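Local coordinates for response regulator receiver protein (Dyadobacter fermentans, PDB 4XLT) that probably acts as a phosphorylation-switched receiver domain of the CheY type in bacterial two-component signalling, at residues A[6-11]-A[21-26]; A[56-61]-A[115-120]; A[87-92]-A[127-132]. All blocks are in the same frame, centred on the assembly; numbering follows the deposited sequence.

Overall arrangement
All three contacts hold helices or loops on one face of the parallel five-stranded sheet of a CheY-like receiver domain. Interaction 1 joins strand 4-9 to helix 13-25. Interaction 2 joins strand 54-60 to the loop leading into helix 119-129. Interaction 3 joins strand 86-92 to the far end of that helix. Strand 54-60 lies between strands 4-9 and 86-92. Interactions 1 and 2 have centres 8 Å apart. Interactions 2 and 3 are 10 Å apart. Interactions 1 and 3 are 14 Å apart. Along the chain interaction 1 comes first; 2 and 3 alternate. Interactions 1 and 2 meet at the predicted phosphorylation site, Asp-60. Interaction 3 lies toward the helix's other end.

Interaction 1 (A[6-11]-A[21-26]); sequences FIIVDD and KLLLKS
Leu-23 of helix 13-25 packs on Phe-6 and Ile-8 of strand 4-9. The two elements belong to the first beta-alpha-beta unit of the CheY-like receiver fold, strand 4-9, helix 13-25 and strand 31-35. The contact is small, buried and apolar. Phe-6 and Ile-8 are alternate residues on the strand, and both point toward the helix. Ile-7, between them, points away.

One methyl group does the touching from the helix side. Leu-23 CD1 lies 3.7 Å from Phe-6 CD2 and 3.8 Å from Ile-8 CD1. The approaches differ. The leucine crosses the phenylalanine side chain at about a right angle, and its methyl meets the ring obliquely. With Ile-8 the two side chains reach toward each other tip to tip. Ile-8 can do this because CG1 stands anti to its carbonyl carbon (chi1 -47°) and the chain runs on extended (chi2 174°), which carries CD1 out from the strand.

Helix 119-129 adds Leu-122 and Leu-126 against Phe-6, and earlier turns of helix 13-25 put Leu-16 and Gln-19 on Ile-8. The phenylalanine therefore sits where two helices meet the sheet.

Polar contacts lie at the ends of the segments. Past the strand, Asp-10 forms a salt bridge with Lys-115, and its OD1 accepts a hydrogen bond from the backbone N of Ser-12. Asp-10 and the neighbouring Asp-11 lie in the loop beside Asp-60, the predicted phosphorylation site.

Ser-26 is the first residue to leave helical backbone angles. Its OG donates to Leu-23 O at 3.1 Å, from above the carbonyl plane and 41° out of it.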
ATOM      1  N   PHE A   6      12.901 -15.106   6.576  1.00 38.23           N
ATOM      2  CA  PHE A   6      12.478 -15.805   5.373  1.00 24.82           C
ATOM      3  C   PHE A   6      11.352 -16.780   5.669  1.00 26.78           C
ATOM      4  O   PHE A   6      11.417 -17.565   6.614  1.00 25.49           O
ATOM      5  CB  PHE A   6      13.653 -16.537   4.731  1.00 26.33           C
ATOM      6  CG  PHE A   6      14.436 -15.694   3.763  1.00 29.95           C
ATOM      7  CD1 PHE A   6      15.273 -14.692   4.219  1.00 34.54           C
ATOM      8  CD2 PHE A   6      14.335 -15.909   2.397  1.00 25.29           C
ATOM      9  CE1 PHE A   6      16.002 -13.918   3.333  1.00 37.10           C
ATOM     10  CE2 PHE A   6      15.058 -15.139   1.504  1.00 25.84           C
ATOM     11  CZ  PHE A   6      15.893 -14.140   1.972  1.00 37.53           C
ATOM     12  N   ILE A   7      10.311 -16.711   4.850  1.00 24.26           N
ATOM     13  CA  ILE A   7       9.188 -17.624   4.955  1.00 21.09           C
ATOM     14  C   ILE A   7       9.049 -18.401   3.657  1.00 20.29           C
ATOM     15  O   ILE A   7       8.858 -17.816   2.593  1.00 20.76           O
ATOM     16  CB  ILE A   7       7.881 -16.872   5.258  1.00 26.18           C
ATOM     17  CG1 ILE A   7       7.995 -16.135   6.595  1.00 21.96           C
ATOM     18  CG2 ILE A   7       6.699 -17.833   5.263  1.00 19.44           C
ATOM     19  CD1 ILE A   7       6.803 -15.271   6.924  1.00 19.63           C
ATOM     20  N   ILE A   8       9.164 -19.721   3.742  1.00 21.55           N
ATOM     21  CA  ILE A   8       9.011 -20.564   2.566  1.00 21.00           C
ATOM     22  C   ILE A   8       7.678 -21.296   2.628  1.00 20.69           C
ATOM     23  O   ILE A   8       7.327 -21.880   3.654  1.00 21.87           O
ATOM     24  CB  ILE A   8      10.158 -21.584   2.435  1.00 22.82           C
ATOM     25  CG1 ILE A   8      11.509 -20.896   2.640  1.00 23.88           C
ATOM     26  CG2 ILE A   8      10.112 -22.268   1.078  1.00 22.44           C
ATOM     27  CD1 ILE A   8      12.688 -21.853   2.662  1.00 26.14           C
ATOM     28  N   VAL A   9       6.933 -21.242   1.528  1.00 29.15           N
ATOM     29  CA  VAL A   9       5.642 -21.913   1.421  1.00 19.51           C
ATOM     30  C   VAL A   9       5.668 -22.871   0.237  1.00 19.91           C
ATOM     31  O   VAL A   9       5.632 -22.442  -0.916  1.00 34.19           O
ATOM     32  CB  VAL A   9       4.483 -20.909   1.246  1.00 22.07           C
ATOM     33  CG1 VAL A   9       3.144 -21.628   1.315  1.00 18.77           C
ATOM     34  CG2 VAL A   9       4.560 -19.816   2.300  1.00 17.70           C
ATOM     35  N   ASP A  10       5.738 -24.167   0.524  1.00 32.23           N
ATOM     36  CA  ASP A  10       5.863 -25.181  -0.520  1.00 29.22           C
ATOM     37  C   ASP A  10       5.196 -26.488  -0.088  1.00 32.05           C
ATOM     38  O   ASP A  10       5.413 -26.967   1.025  1.00 25.48           O
ATOM     39  CB  ASP A  10       7.342 -25.417  -0.854  1.00 25.56           C
ATOM     40  CG  ASP A  10       7.550 -26.097  -2.204  1.00 34.77           C
ATOM     41  OD1 ASP A  10       6.723 -26.948  -2.600  1.00 26.55           O
ATOM     42  OD2 ASP A  10       8.556 -25.779  -2.871  1.00 39.40           O
ATOM     43  N   ASP A  11       4.383 -27.061  -0.971  1.00 36.15           N
ATOM     44  CA  ASP A  11       3.695 -28.313  -0.667  1.00 48.54           C
ATOM     45  C   ASP A  11       4.654 -29.496  -0.743  1.00 45.36           C
ATOM     46  O   ASP A  11       4.379 -30.566  -0.196  1.00 38.25           O
ATOM     47  CB  ASP A  11       2.520 -28.533  -1.620  1.00 57.13           C
ATOM     48  CG  ASP A  11       2.964 -28.715  -3.057  1.00 66.96           C
ATOM     49  OD1 ASP A  11       3.903 -28.011  -3.483  1.00 73.57           O
ATOM     50  OD2 ASP A  11       2.378 -29.567  -3.758  1.00 74.00           O
ATOM     51  N   LYS A  21      17.611 -25.323   3.924  1.00 38.39           N
ATOM     52  CA  LYS A  21      19.012 -25.676   4.110  1.00 48.59           C
ATOM     53  C   LYS A  21      19.939 -24.712   3.373  1.00 43.01           C
ATOM     54  O   LYS A  21      20.906 -24.213   3.946  1.00 49.41           O
ATOM     55  CB  LYS A  21      19.254 -27.110   3.634  1.00 61.06           C
ATOM     56  CG  LYS A  21      20.657 -27.639   3.868  1.00 76.31           C
ATOM     57  CD  LYS A  21      20.867 -28.948   3.118  1.00 88.36           C
ATOM     58  CE  LYS A  21      19.744 -29.937   3.405  1.00 93.93           C
ATOM     59  NZ  LYS A  21      19.859 -31.178   2.588  1.00 96.73           N
ATOM     60  N   LEU A  22      19.632 -24.448   2.106  1.00 39.94           N
ATOM     61  CA  LEU A  22      20.469 -23.584   1.276  1.00 40.50           C
ATOM     62  C   LEU A  22      20.501 -22.143   1.784  1.00 40.12           C
ATOM     63  O   LEU A  22      21.558 -21.515   1.816  1.00 47.13           O
ATOM     64  CB  LEU A  22      19.990 -23.612  -0.177  1.00 44.97           C
ATOM     65  CG  LEU A  22      19.973 -24.978  -0.870  1.00 54.92           C
ATOM     66  CD1 LEU A  22      19.657 -24.828  -2.351  1.00 53.67           C
ATOM     67  CD2 LEU A  22      21.291 -25.713  -0.671  1.00 60.06           C
ATOM     68  N   LEU A  23      19.340 -21.624   2.176  1.00 37.48           N
ATOM     69  CA  LEU A  23      19.247 -20.262   2.692  1.00 44.18           C
ATOM     70  C   LEU A  23      20.040 -20.099   3.987  1.00 40.11           C
ATOM     71  O   LEU A  23      20.676 -19.068   4.212  1.00 41.54           O
ATOM     72  CB  LEU A  23      17.784 -19.872   2.918  1.00 33.84           C
ATOM     73  CG  LEU A  23      16.961 -19.629   1.652  1.00 49.75           C
ATOM     74  CD1 LEU A  23      15.506 -19.348   1.992  1.00 45.20           C
ATOM     75  CD2 LEU A  23      17.556 -18.483   0.846  1.00 47.55           C
ATOM     76  N   LEU A  24      19.998 -21.121   4.834  1.00 41.46           N
ATOM     77  CA  LEU A  24      20.772 -21.115   6.069  1.00 53.20           C
ATOM     78  C   LEU A  24      22.257 -21.288   5.779  1.00 53.73           C
ATOM     79  O   LEU A  24      23.102 -20.746   6.491  1.00 51.61           O
ATOM     80  CB  LEU A  24      20.292 -22.217   7.016  1.00 51.98           C
ATOM     81  CG  LEU A  24      18.934 -21.993   7.679  1.00 48.25           C
ATOM     82  CD1 LEU A  24      18.588 -23.165   8.583  1.00 53.10           C
ATOM     83  CD2 LEU A  24      18.937 -20.690   8.460  1.00 47.82           C
ATOM     84  N   LYS A  25      22.568 -22.043   4.727  1.00 57.75           N
ATOM     85  CA  LYS A  25      23.952 -22.313   4.347  1.00 66.15           C
ATOM     86  C   LYS A  25      24.674 -21.033   3.943  1.00 62.68           C
ATOM     87  O   LYS A  25      25.881 -20.897   4.153  1.00 66.82           O
ATOM     88  CB  LYS A  25      24.008 -23.330   3.206  1.00 73.21           C
ATOM     89  N   SER A  26      23.932 -20.099   3.359  1.00 49.94           N
ATOM     90  CA  SER A  26      24.482 -18.789   3.037  1.00 50.97           C
ATOM     91  C   SER A  26      24.245 -17.827   4.196  1.00 62.48           C
ATOM     92  O   SER A  26      23.472 -18.121   5.109  1.00 54.87           O
ATOM     93  CB  SER A  26      23.862 -18.239   1.751  1.00 47.83           C
ATOM     94  OG  SER A  26      22.465 -18.044   1.896  1.00 43.87           O
TER

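Interaction 2 (A[56-61]-A[115-120]); sequences VILLDL and KPLEIP
Leu-58 and Leu-117 make the tightly packed part of this contact. Leu-58 points from strand 54-60 toward the loop before helix 119-129, and Leu-117 points back. They meet tip to tip, with Leu-58 CD1 3.6 Å from Leu-117 CD2. Both are buried, and Leu-23 of helix 13-25 touches both, so three elements of the fold share this apolar cluster.

The polar part lies two residues further along the strand, at Asp-60 and Lys-115. Lys-115 NZ donates a hydrogen bond to Asp-60 OD1 at 3.1 Å, and the pair is a salt bridge. The lysine comes from above the carboxylate plane, 50° out of it, and the two side chains cross at about a right angle. Beyond CG the lysine chain is fully extended, which carries the ammonium group from the loop to the strand end. Asp-60 has CG anti to its backbone N (chi1 175°), and this turn brings the carboxylate nearer the lysine than its CB direction alone would.

Asp-60 is not the lysine's main partner: Asp-10 is, and Asp-15 also bridges to NZ. Asp-60 OD2 lies close to Asp-11 OD1. An asparagine in place of Asp-60 would probably weaken the hold on Lys-115, leaving it to pair with the other acids, and would remove the predicted phosphoryl acceptor.

The outer side is looser. Pro-116, which follows a cis peptide bond, and Pro-120 are exposed, and Glu-118, at the N-cap position, is poorly ordered.

An aspartate at a strand end, facing an acidic pair and a lysine before a cis-proline, is the hallmark of the receiver-domain phosphorylation site.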
ATOM      1  N   VAL A  56      11.031 -11.868   3.657  1.00 22.64           N
ATOM      2  CA  VAL A  56      10.929 -12.400   2.309  1.00 19.18           C
ATOM      3  C   VAL A  56      10.081 -13.672   2.318  1.00 13.77           C
ATOM      4  O   VAL A  56      10.313 -14.571   3.123  1.00 16.60           O
ATOM      5  CB  VAL A  56      12.321 -12.703   1.714  1.00 20.30           C
ATOM      6  CG1 VAL A  56      12.191 -13.287   0.314  1.00 12.75           C
ATOM      7  CG2 VAL A  56      13.172 -11.446   1.691  1.00 13.07           C
ATOM      8  N   ILE A  57       9.096 -13.740   1.430  1.00 14.13           N
ATOM      9  CA  ILE A  57       8.269 -14.932   1.309  1.00 17.37           C
ATOM     10  C   ILE A  57       8.492 -15.622  -0.033  1.00 20.44           C
ATOM     11  O   ILE A  57       8.294 -15.025  -1.090  1.00 16.12           O
ATOM     12  CB  ILE A  57       6.773 -14.608   1.462  1.00 19.31           C
ATOM     13  CG1 ILE A  57       6.502 -13.978   2.831  1.00 24.66           C
ATOM     14  CG2 ILE A  57       5.939 -15.867   1.276  1.00 14.92           C
ATOM     15  CD1 ILE A  57       5.032 -13.726   3.121  1.00 12.56           C
ATOM     16  N   LEU A  58       8.911 -16.883   0.023  1.00 15.57           N
ATOM     17  CA  LEU A  58       9.090 -17.688  -1.178  1.00 17.19           C
ATOM     18  C   LEU A  58       7.910 -18.637  -1.337  1.00 19.60           C
ATOM     19  O   LEU A  58       7.736 -19.571  -0.555  1.00 21.67           O
ATOM     20  CB  LEU A  58      10.404 -18.466  -1.120  1.00 18.68           C
ATOM     21  CG  LEU A  58      11.659 -17.638  -0.838  1.00 17.31           C
ATOM     22  CD1 LEU A  58      12.897 -18.518  -0.905  1.00 19.61           C
ATOM     23  CD2 LEU A  58      11.772 -16.464  -1.801  1.00 15.72           C
ATOM     24  N   LEU A  59       7.097 -18.381  -2.352  1.00 19.86           N
ATOM     25  CA  LEU A  59       5.860 -19.117  -2.550  1.00 22.70           C
ATOM     26  C   LEU A  59       5.936 -20.004  -3.787  1.00 25.64           C
ATOM     27  O   LEU A  59       6.253 -19.533  -4.879  1.00 24.89           O
ATOM     28  CB  LEU A  59       4.689 -18.143  -2.663  1.00 21.71           C
ATOM     29  CG  LEU A  59       3.322 -18.740  -2.980  1.00 28.63           C
ATOM     30  CD1 LEU A  59       2.815 -19.561  -1.809  1.00 27.36           C
ATOM     31  CD2 LEU A  59       2.342 -17.639  -3.344  1.00 24.75           C
ATOM     32  N   ASP A  60       5.652 -21.292  -3.618  1.00 29.42           N
ATOM     33  CA  ASP A  60       5.686 -22.211  -4.747  1.00 33.05           C
ATOM     34  C   ASP A  60       4.471 -22.012  -5.645  1.00 38.49           C
ATOM     35  O   ASP A  60       3.363 -21.771  -5.166  1.00 44.57           O
ATOM     36  CB  ASP A  60       5.758 -23.662  -4.274  1.00 40.29           C
ATOM     37  CG  ASP A  60       5.683 -24.650  -5.422  1.00 52.25           C
ATOM     38  OD1 ASP A  60       6.674 -24.778  -6.171  1.00 41.88           O
ATOM     39  OD2 ASP A  60       4.626 -25.297  -5.578  1.00 62.65           O
ATOM     40  N   LEU A  61       4.693 -22.116  -6.951  1.00 39.58           N
ATOM     41  CA  LEU A  61       3.639 -21.913  -7.940  1.00 45.21           C
ATOM     42  C   LEU A  61       2.636 -23.069  -7.986  1.00 52.60           C
ATOM     43  O   LEU A  61       1.467 -22.900  -7.640  1.00 50.86           O
ATOM     44  CB  LEU A  61       4.256 -21.704  -9.323  1.00 46.10           C
ATOM     45  CG  LEU A  61       3.273 -21.360 -10.440  1.00 51.01           C
ATOM     46  CD1 LEU A  61       2.470 -20.133 -10.058  1.00 45.21           C
ATOM     47  CD2 LEU A  61       4.011 -21.138 -11.749  1.00 52.64           C
ATOM     48  N   LYS A 115      13.323 -22.695 -10.019  1.00 53.82           N
ATOM     49  CA  LYS A 115      13.889 -23.706  -9.130  1.00 52.70           C
ATOM     50  C   LYS A 115      15.005 -24.467  -9.840  1.00 54.94           C
ATOM     51  O   LYS A 115      14.876 -24.800 -11.018  1.00 60.17           O
ATOM     52  CB  LYS A 115      12.818 -24.687  -8.655  1.00 53.14           C
ATOM     53  CG  LYS A 115      11.925 -24.175  -7.539  1.00 51.45           C
ATOM     54  CD  LYS A 115      11.028 -25.297  -7.041  1.00 57.02           C
ATOM     55  CE  LYS A 115      10.196 -24.877  -5.844  1.00 47.64           C
ATOM     56  NZ  LYS A 115       9.406 -26.028  -5.324  1.00 41.81           N
ATOM     57  N   PRO A 116      16.108 -24.749  -9.127  1.00 57.86           N
ATOM     58  CA  PRO A 116      16.334 -24.378  -7.726  1.00 52.98           C
ATOM     59  C   PRO A 116      16.705 -22.907  -7.571  1.00 48.68           C
ATOM     60  O   PRO A 116      17.099 -22.265  -8.544  1.00 53.00           O
ATOM     61  CB  PRO A 116      17.499 -25.278  -7.316  1.00 60.41           C
ATOM     62  CG  PRO A 116      18.270 -25.461  -8.579  1.00 69.01           C
ATOM     63  CD  PRO A 116      17.242 -25.510  -9.682  1.00 68.87           C
ATOM     64  N   LEU A 117      16.574 -22.386  -6.358  1.00 46.01           N
ATOM     65  CA  LEU A 117      16.828 -20.975  -6.096  1.00 44.00           C
ATOM     66  C   LEU A 117      18.298 -20.602  -6.278  1.00 48.35           C
ATOM     67  O   LEU A 117      19.185 -21.247  -5.717  1.00 51.36           O
ATOM     68  CB  LEU A 117      16.379 -20.624  -4.680  1.00 39.87           C
ATOM     69  CG  LEU A 117      16.279 -19.141  -4.345  1.00 44.83           C
ATOM     70  CD1 LEU A 117      15.250 -18.481  -5.243  1.00 50.31           C
ATOM     71  CD2 LEU A 117      15.917 -18.963  -2.884  1.00 45.30           C
ATOM     72  N   GLU A 118      18.551 -19.565  -7.070  1.00 46.35           N
ATOM     73  CA  GLU A 118      19.905 -19.042  -7.224  1.00 59.90           C
ATOM     74  C   GLU A 118      20.176 -17.980  -6.166  1.00 52.81           C
ATOM     75  O   GLU A 118      19.707 -16.847  -6.276  1.00 48.54           O
ATOM     76  CB  GLU A 118      20.123 -18.461  -8.624  1.00 73.66           C
ATOM     77  CG  GLU A 118      20.271 -19.498  -9.731  1.00 85.83           C
ATOM     78  CD  GLU A 118      18.938 -20.000 -10.250  1.00 94.79           C
ATOM     79  OE1 GLU A 118      17.907 -19.344  -9.984  1.00 98.69           O
ATOM     80  OE2 GLU A 118      18.922 -21.050 -10.928  1.00 97.49           O
ATOM     81  N   ILE A 119      20.932 -18.359  -5.142  1.00 51.54           N
ATOM     82  CA  ILE A 119      21.237 -17.462  -4.030  1.00 52.75           C
ATOM     83  C   ILE A 119      21.884 -16.133  -4.457  1.00 54.86           C
ATOM     84  O   ILE A 119      21.466 -15.077  -3.979  1.00 55.80           O
ATOM     85  CB  ILE A 119      22.145 -18.160  -2.992  1.00 56.89           C
ATOM     86  CG1 ILE A 119      21.476 -19.441  -2.486  1.00 61.45           C
ATOM     87  CG2 ILE A 119      22.454 -17.225  -1.831  1.00 52.25           C
ATOM     88  CD1 ILE A 119      22.309 -20.220  -1.491  1.00 70.38           C
ATOM     89  N   PRO A 120      22.894 -16.165  -5.354  1.00 56.47           N
ATOM     90  CA  PRO A 120      23.442 -14.854  -5.731  1.00 55.05           C
ATOM     91  C   PRO A 120      22.433 -13.985  -6.480  1.00 48.60           C
ATOM     92  O   PRO A 120      22.467 -12.759  -6.363  1.00 49.34           O
ATOM     93  CB  PRO A 120      24.632 -15.214  -6.633  1.00 54.52           C
ATOM     94  CG  PRO A 120      24.332 -16.579  -7.138  1.00 52.88           C
ATOM     95  CD  PRO A 120      23.620 -17.267  -6.015  1.00 57.98           C
TER

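Interaction 3 (A[87-92]-A[127-132]); sequences RLFMIS and KRWFPS
Arg-87 at the start of strand 86-92 lies opposite Trp-129 at the end of helix 119-129, with their CA atoms 7.1 Å apart. The arginine grips the helix end through the Trp-129 carbonyl. Its NE donates to Trp-129 O at 2.8 Å, with an N-H...O angle of 137° and the donor above the carbonyl plane. NH2 adds a weak bond to the same oxygen.

The arginine also lies over Phe-130. Arg-87 CG sits over one ring face, 3.7 Å from the ring centroid, in a CH-pi contact. A bend at chi2 (-64°) turns CD and the guanidinium group beyond it. There Phe-130 CE1 covers one face of the guanidinium, the two planes being 31° apart. Arg-87 NH1 is held by the backbone oxygen of Ala-84.

Phe-89 completes the contact more loosely, its CZ 4.2 Å from Trp-129 CD1, which lies at the edge of the phenylalanine ring. Ala-81 of a second subunit packs on Arg-87, and Gln-48 of that subunit on Trp-129.

The contact seats the end of the C-terminal helix on the sheet of the CheY-like alpha/beta fold.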
ATOM      1  N   ARG A  87       8.319  -8.747   1.089  1.00 14.47           N
ATOM      2  CA  ARG A  87       8.539  -8.884  -0.345  1.00 10.92           C
ATOM      3  C   ARG A  87       8.252 -10.326  -0.750  1.00 11.18           C
ATOM      4  O   ARG A  87       8.940 -11.249  -0.315  1.00 18.43           O
ATOM      5  CB  ARG A  87       9.966  -8.497  -0.722  1.00 11.79           C
ATOM      6  CG  ARG A  87      10.370  -7.104  -0.275  1.00 22.90           C
ATOM      7  CD  ARG A  87       9.542  -6.018  -0.942  1.00 21.58           C
ATOM      8  NE  ARG A  87       9.976  -4.692  -0.512  1.00 26.02           N
ATOM      9  CZ  ARG A  87       9.395  -3.993   0.458  1.00 25.19           C
ATOM     10  NH1 ARG A  87       8.338  -4.485   1.094  1.00 11.68           N
ATOM     11  NH2 ARG A  87       9.865  -2.797   0.786  1.00 20.39           N
ATOM     12  N   LEU A  88       7.229 -10.512  -1.577  1.00 18.27           N
ATOM     13  CA  LEU A  88       6.748 -11.844  -1.932  1.00 14.76           C
ATOM     14  C   LEU A  88       7.238 -12.280  -3.315  1.00 19.92           C
ATOM     15  O   LEU A  88       7.088 -11.552  -4.299  1.00 12.72           O
ATOM     16  CB  LEU A  88       5.217 -11.870  -1.871  1.00 11.49           C
ATOM     17  CG  LEU A  88       4.456 -13.074  -2.431  1.00 17.98           C
ATOM     18  CD1 LEU A  88       4.861 -14.349  -1.733  1.00 14.34           C
ATOM     19  CD2 LEU A  88       2.958 -12.857  -2.303  1.00 16.23           C
ATOM     20  N   PHE A  89       7.833 -13.467  -3.383  1.00 26.16           N
ATOM     21  CA  PHE A  89       8.346 -13.997  -4.642  1.00 14.98           C
ATOM     22  C   PHE A  89       7.738 -15.355  -4.963  1.00 20.56           C
ATOM     23  O   PHE A  89       7.511 -16.176  -4.074  1.00 17.72           O
ATOM     24  CB  PHE A  89       9.873 -14.111  -4.601  1.00 15.95           C
ATOM     25  CG  PHE A  89      10.569 -12.794  -4.442  1.00 15.08           C
ATOM     26  CD1 PHE A  89      10.776 -12.251  -3.185  1.00 14.37           C
ATOM     27  CD2 PHE A  89      11.005 -12.088  -5.551  1.00 15.67           C
ATOM     28  CE1 PHE A  89      11.409 -11.029  -3.039  1.00 14.15           C
ATOM     29  CE2 PHE A  89      11.637 -10.869  -5.410  1.00 15.27           C
ATOM     30  CZ  PHE A  89      11.839 -10.340  -4.153  1.00 14.62           C
HETATM   31  N   MSE A  90       7.476 -15.582  -6.244  1.00 25.06           N
HETATM   32  CA  MSE A  90       6.956 -16.858  -6.712  1.00 20.22           C
HETATM   33  C   MSE A  90       8.116 -17.744  -7.167  1.00 22.40           C
HETATM   34  O   MSE A  90       9.026 -17.278  -7.850  1.00 22.57           O
HETATM   35  CB  MSE A  90       5.954 -16.636  -7.851  1.00 20.96           C
HETATM   36  CG  MSE A  90       5.184 -17.876  -8.285  1.00 34.68           C
HETATM   37 SE   MSE A  90       3.715 -18.338  -7.087  1.00 86.77          SE
HETATM   38  CE  MSE A  90       2.433 -16.978  -7.634  1.00 36.98           C
ATOM     39  N   ILE A  91       8.100 -19.012  -6.774  1.00 24.50           N
ATOM     40  CA  ILE A  91       9.142 -19.939  -7.205  1.00 27.15           C
ATOM     41  C   ILE A  91       8.536 -21.169  -7.868  1.00 39.84           C
ATOM     42  O   ILE A  91       7.464 -21.633  -7.477  1.00 39.54           O
ATOM     43  CB  ILE A  91      10.045 -20.385  -6.034  1.00 34.84           C
ATOM     44  CG1 ILE A  91       9.210 -21.026  -4.921  1.00 27.79           C
ATOM     45  CG2 ILE A  91      10.856 -19.208  -5.500  1.00 25.10           C
ATOM     46  CD1 ILE A  91      10.033 -21.597  -3.786  1.00 31.99           C
ATOM     47  N   SER A  92       9.223 -21.689  -8.879  1.00 44.73           N
ATOM     48  CA  SER A  92       8.726 -22.847  -9.615  1.00 57.01           C
ATOM     49  C   SER A  92       9.823 -23.528 -10.427  1.00 63.81           C
ATOM     50  O   SER A  92      10.788 -22.886 -10.849  1.00 54.27           O
ATOM     51  CB  SER A  92       7.582 -22.436 -10.541  1.00 55.35           C
ATOM     52  OG  SER A  92       7.044 -23.560 -11.214  1.00 63.18           O
ATOM     53  N   LYS A 127      18.740  -6.396  -2.648  1.00 41.91           N
ATOM     54  CA  LYS A 127      19.281  -5.041  -2.590  1.00 36.01           C
ATOM     55  C   LYS A 127      18.278  -4.049  -3.168  1.00 35.09           C
ATOM     56  O   LYS A 127      18.160  -2.919  -2.693  1.00 31.57           O
ATOM     57  CB  LYS A 127      20.607  -4.941  -3.349  1.00 39.56           C
ATOM     58  CG  LYS A 127      21.759  -5.745  -2.757  1.00 46.74           C
ATOM     59  CD  LYS A 127      23.077  -5.381  -3.440  1.00 53.65           C
ATOM     60  CE  LYS A 127      24.239  -6.228  -2.938  1.00 60.53           C
ATOM     61  NZ  LYS A 127      24.136  -7.649  -3.373  1.00 62.16           N
ATOM     62  N   ARG A 128      17.559  -4.485  -4.198  1.00 37.29           N
ATOM     63  CA  ARG A 128      16.571  -3.645  -4.863  1.00 37.97           C
ATOM     64  C   ARG A 128      15.331  -3.407  -4.004  1.00 31.28           C
ATOM     65  O   ARG A 128      14.797  -2.298  -3.966  1.00 27.28           O
ATOM     66  CB  ARG A 128      16.155  -4.269  -6.200  1.00 46.09           C
ATOM     67  CG  ARG A 128      17.127  -4.020  -7.345  1.00 58.90           C
ATOM     68  CD  ARG A 128      16.667  -4.705  -8.629  1.00 59.83           C
ATOM     69  NE  ARG A 128      15.267  -4.418  -8.947  1.00 63.94           N
ATOM     70  CZ  ARG A 128      14.627  -4.901 -10.010  1.00 65.51           C
ATOM     71  NH1 ARG A 128      15.262  -5.693 -10.864  1.00 75.05           N
ATOM     72  NH2 ARG A 128      13.352  -4.593 -10.223  1.00 46.18           N
ATOM     73  N   TRP A 129      14.881  -4.446  -3.309  1.00 19.82           N
ATOM     74  CA  TRP A 129      13.574  -4.399  -2.663  1.00 26.05           C
ATOM     75  C   TRP A 129      13.641  -4.190  -1.154  1.00 30.29           C
ATOM     76  O   TRP A 129      12.654  -3.792  -0.535  1.00 35.38           O
ATOM     77  CB  TRP A 129      12.800  -5.671  -2.997  1.00 21.76           C
ATOM     78  CG  TRP A 129      12.547  -5.769  -4.458  1.00 19.94           C
ATOM     79  CD1 TRP A 129      13.197  -6.563  -5.351  1.00 16.66           C
ATOM     80  CD2 TRP A 129      11.600  -5.004  -5.211  1.00 17.95           C
ATOM     81  NE1 TRP A 129      12.701  -6.358  -6.614  1.00 16.77           N
ATOM     82  CE2 TRP A 129      11.719  -5.404  -6.555  1.00 22.03           C
ATOM     83  CE3 TRP A 129      10.654  -4.030  -4.875  1.00 18.11           C
ATOM     84  CZ2 TRP A 129      10.926  -4.862  -7.568  1.00 28.96           C
ATOM     85  CZ3 TRP A 129       9.867  -3.491  -5.882  1.00 17.26           C
ATOM     86  CH2 TRP A 129      10.009  -3.909  -7.211  1.00 26.74           C
ATOM     87  N   PHE A 130      14.805  -4.452  -0.571  1.00 29.62           N
ATOM     88  CA  PHE A 130      15.065  -4.096   0.820  1.00 34.59           C
ATOM     89  C   PHE A 130      16.353  -3.281   0.900  1.00 33.90           C
ATOM     90  O   PHE A 130      17.392  -3.799   1.309  1.00 32.80           O
ATOM     91  CB  PHE A 130      15.160  -5.343   1.698  1.00 35.33           C
ATOM     92  CG  PHE A 130      13.828  -5.874   2.149  1.00 29.30           C
ATOM     93  CD1 PHE A 130      12.826  -5.008   2.558  1.00 25.69           C
ATOM     94  CD2 PHE A 130      13.577  -7.238   2.163  1.00 26.98           C
ATOM     95  CE1 PHE A 130      11.597  -5.495   2.977  1.00 20.89           C
ATOM     96  CE2 PHE A 130      12.352  -7.730   2.579  1.00 22.35           C
ATOM     97  CZ  PHE A 130      11.362  -6.858   2.988  1.00 18.89           C
ATOM     98  N   PRO A 131      16.280  -1.999   0.507  1.00 40.43           N
ATOM     99  CA  PRO A 131      17.447  -1.131   0.298  1.00 52.19           C
ATOM    100  C   PRO A 131      18.212  -0.759   1.569  1.00 67.84           C
ATOM    101  O   PRO A 131      18.068  -1.417   2.603  1.00 75.72           O
ATOM    102  CB  PRO A 131      16.835   0.120  -0.340  1.00 43.19           C
ATOM    103  CG  PRO A 131      15.434   0.138   0.134  1.00 39.13           C
ATOM    104  CD  PRO A 131      15.019  -1.300   0.198  1.00 40.06           C
ATOM    105  N   SER A 132      19.020   0.295   1.464  1.00 71.82           N
ATOM    106  CA  SER A 132      19.938   0.717   2.523  1.00 62.42           C
ATOM    107  C   SER A 132      20.869  -0.425   2.917  1.00 67.13           C
ATOM    108  O   SER A 132      21.792  -0.766   2.177  1.00 73.37           O
ATOM    109  CB  SER A 132      19.180   1.222   3.753  1.00 57.12           C
ATOM    110  OG  SER A 132      18.949   0.161   4.664  1.00 56.02           O
TER